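Local coordinates for UTP--glucose-1-phosphate uridylyltransferase (Acinetobacter baumannii, PDB 6IKZ), which catalyses the formation of UDP-glucose and diphosphate from UTP and alpha-D-glucose 1-phosphate, at residues 132-137 / 249-254. The protein carries 1 engineered substitution. Sequence-based numbering, arbitrary orientation.
Sequences VLVKDG and YRMQGQ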
loop_
_atom_site.group_PDB
_atom_site.type_symbol
_atom_site.label_atom_id
_atom_site.label_comp_id
_atom_site.label_asym_id
_atom_site.label_seq_id
_atom_site.Cartn_x
_atom_site.Cartn_y
_atom_site.Cartn_z
ATOM N N VAL A 132 6.911 21.858 -9.641
ATOM C CA VAL A 132 6.809 22.968 -10.638
ATOM C C VAL A 132 6.231 22.420 -11.940
ATOM O O VAL A 132 6.848 21.472 -12.484
ATOM C CB VAL A 132 8.173 23.617 -10.908
ATOM C CG1 VAL A 132 8.036 24.834 -11.823
ATOM C CG2 VAL A 132 8.870 23.975 -9.602
ATOM N N LEU A 133 5.098 22.979 -12.393
ATOM C CA LEU A 133 4.539 22.768 -13.752
ATOM C C LEU A 133 5.079 23.860 -14.658
ATOM O O LEU A 133 5.081 25.003 -14.202
ATOM C CB LEU A 133 3.015 22.870 -13.714
ATOM C CG LEU A 133 2.296 21.854 -12.833
ATOM C CD1 LEU A 133 0.886 21.603 -13.354
ATOM C CD2 LEU A 133 3.060 20.546 -12.750
ATOM N N VAL A 134 5.482 23.541 -15.889
ATOM C CA VAL A 134 5.824 24.582 -16.909
ATOM C C VAL A 134 4.959 24.348 -18.151
ATOM O O VAL A 134 5.024 23.270 -18.737
ATOM C CB VAL A 134 7.336 24.695 -17.199
ATOM C CG1 VAL A 134 8.126 23.498 -16.697
ATOM C CG2 VAL A 134 7.656 25.014 -18.662
ATOM N N LYS A 135 4.146 25.350 -18.490
ATOM C CA LYS A 135 3.108 25.307 -19.543
ATOM C C LYS A 135 3.562 26.165 -20.721
ATOM O O LYS A 135 4.549 26.904 -20.559
ATOM C CB LYS A 135 1.810 25.873 -18.969
ATOM C CG LYS A 135 0.546 25.609 -19.776
ATOM C CD LYS A 135 -0.095 26.862 -20.348
ATOM C CE LYS A 135 -1.283 27.346 -19.536
ATOM N NZ LYS A 135 -1.438 28.819 -19.604
ATOM N N ASP A 136 2.837 26.069 -21.840
ATOM C CA ASP A 136 2.869 27.003 -22.999
ATOM C C ASP A 136 4.121 26.692 -23.830
ATOM O O ASP A 136 4.981 25.926 -23.347
ATOM C CB ASP A 136 2.776 28.465 -22.538
ATOM N N GLY A 137 4.203 27.264 -25.032
ATOM C CA GLY A 137 5.269 26.999 -26.014
ATOM C C GLY A 137 4.702 27.015 -27.421
ATOM O O GLY A 137 3.587 26.492 -27.614
ATOM N N TYR A 249 19.575 29.275 -18.810
ATOM C CA TYR A 249 18.570 29.234 -19.894
ATOM C C TYR A 249 17.329 29.975 -19.406
ATOM O O TYR A 249 16.838 29.656 -18.296
ATOM C CB TYR A 249 18.211 27.788 -20.274
ATOM C CG TYR A 249 17.058 27.694 -21.245
ATOM C CD1 TYR A 249 17.220 27.979 -22.596
ATOM C CD2 TYR A 249 15.779 27.409 -20.798
ATOM C CE1 TYR A 249 16.151 27.931 -23.482
ATOM C CE2 TYR A 249 14.697 27.385 -21.661
ATOM C CZ TYR A 249 14.883 27.637 -23.010
ATOM O OH TYR A 249 13.806 27.593 -23.850
ATOM N N ARG A 250 16.840 30.909 -20.216
ATOM C CA ARG A 250 15.617 31.694 -19.916
ATOM C C ARG A 250 14.425 31.091 -20.660
ATOM O O ARG A 250 14.450 31.068 -21.900
ATOM C CB ARG A 250 15.818 33.164 -20.302
ATOM C CG ARG A 250 14.647 34.065 -19.955
ATOM C CD ARG A 250 15.009 35.529 -19.945
ATOM N NE ARG A 250 13.797 36.319 -19.777
ATOM C CZ ARG A 250 13.714 37.634 -19.957
ATOM N NH1 ARG A 250 14.785 38.321 -20.314
ATOM N NH2 ARG A 250 12.561 38.255 -19.775
ATOM N N MET A 251 13.411 30.656 -19.914
ATOM C CA MET A 251 12.162 30.073 -20.459
ATOM C C MET A 251 11.498 31.046 -21.428
ATOM O O MET A 251 11.515 32.251 -21.128
ATOM C CB MET A 251 11.131 29.862 -19.357
ATOM C CG MET A 251 11.499 28.829 -18.353
ATOM S SD MET A 251 10.390 28.979 -16.955
ATOM C CE MET A 251 8.804 28.808 -17.767
ATOM N N GLN A 252 10.845 30.498 -22.457
ATOM C CA GLN A 252 9.769 31.123 -23.282
ATOM C C GLN A 252 8.441 31.002 -22.525
ATOM O O GLN A 252 7.604 31.918 -22.642
ATOM C CB GLN A 252 9.641 30.433 -24.652
ATOM N N GLY A 253 8.265 29.892 -21.798
ATOM C CA GLY A 253 6.985 29.481 -21.191
ATOM C C GLY A 253 6.725 30.184 -19.869
ATOM O O GLY A 253 7.325 31.239 -19.635
ATOM N N GLN A 254 5.911 29.557 -19.014
ATOM C CA GLN A 254 5.321 30.121 -17.774
ATOM C C GLN A 254 5.205 29.004 -16.730
ATOM O O GLN A 254 4.582 27.977 -17.071
ATOM C CB GLN A 254 3.965 30.702 -18.164
ATOM C CG GLN A 254 2.948 30.763 -17.038
ATOM C CD GLN A 254 1.637 31.311 -17.544
ATOM O OE1 GLN A 254 0.987 32.128 -16.884
ATOM N NE2 GLN A 254 1.253 30.864 -18.734
#
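K135 and Q254 face each other as an antiparallel hydrogen-bonded pair, with CA atoms 5.6 Å apart. Their side chains leave the same face of the sheet and run side by side. Two backbone bonds tie the pair, and they are unequal. K135 N donates to Q254 O at 3.0 Å; the return bond from Q254 N to K135 O is weak, at 3.4 Å.

Q254 is extended beyond CG, whereas the K135 chain bends at each later torsion. K135 NZ ends 3.5 Å from Q254 NE2. Both are donors, so this is proximity without a hydrogen bond. The K135 side chain also touches H270, Y271 and E274 of helix 261-274.

The pair belongs to a two-stranded antiparallel sheet formed by 132-135 and 254-257. This small sheet is separate from the mixed central sheet of the GT-A-type nucleotidyltransferase domain. Backbone hydrogen bonding between L133 and F256 carries the pairing on. Strand 132-135 directly follows D131, a UDP-glucose-binding residue. The partner chain leaves the main sheet at strand 246-250 and reaches the small sheet through the short connection 251-253. D142, in helix 142-153, holds that connection by accepting bonds from Q252 N and G253 N.

On the other face, V134 meets M251. The two side chains cross at a slant, and the contact is between methyls: V134 CG2 lies 4.1 Å from M251 CE. The M251 chain is extended through SD, then turns at chi3 (56°), which sets the direction of CE. M251 also packs on M159 and E161 of strand 156-162. G253 comes close through its backbone, with CA 3.6 Å from K135 O.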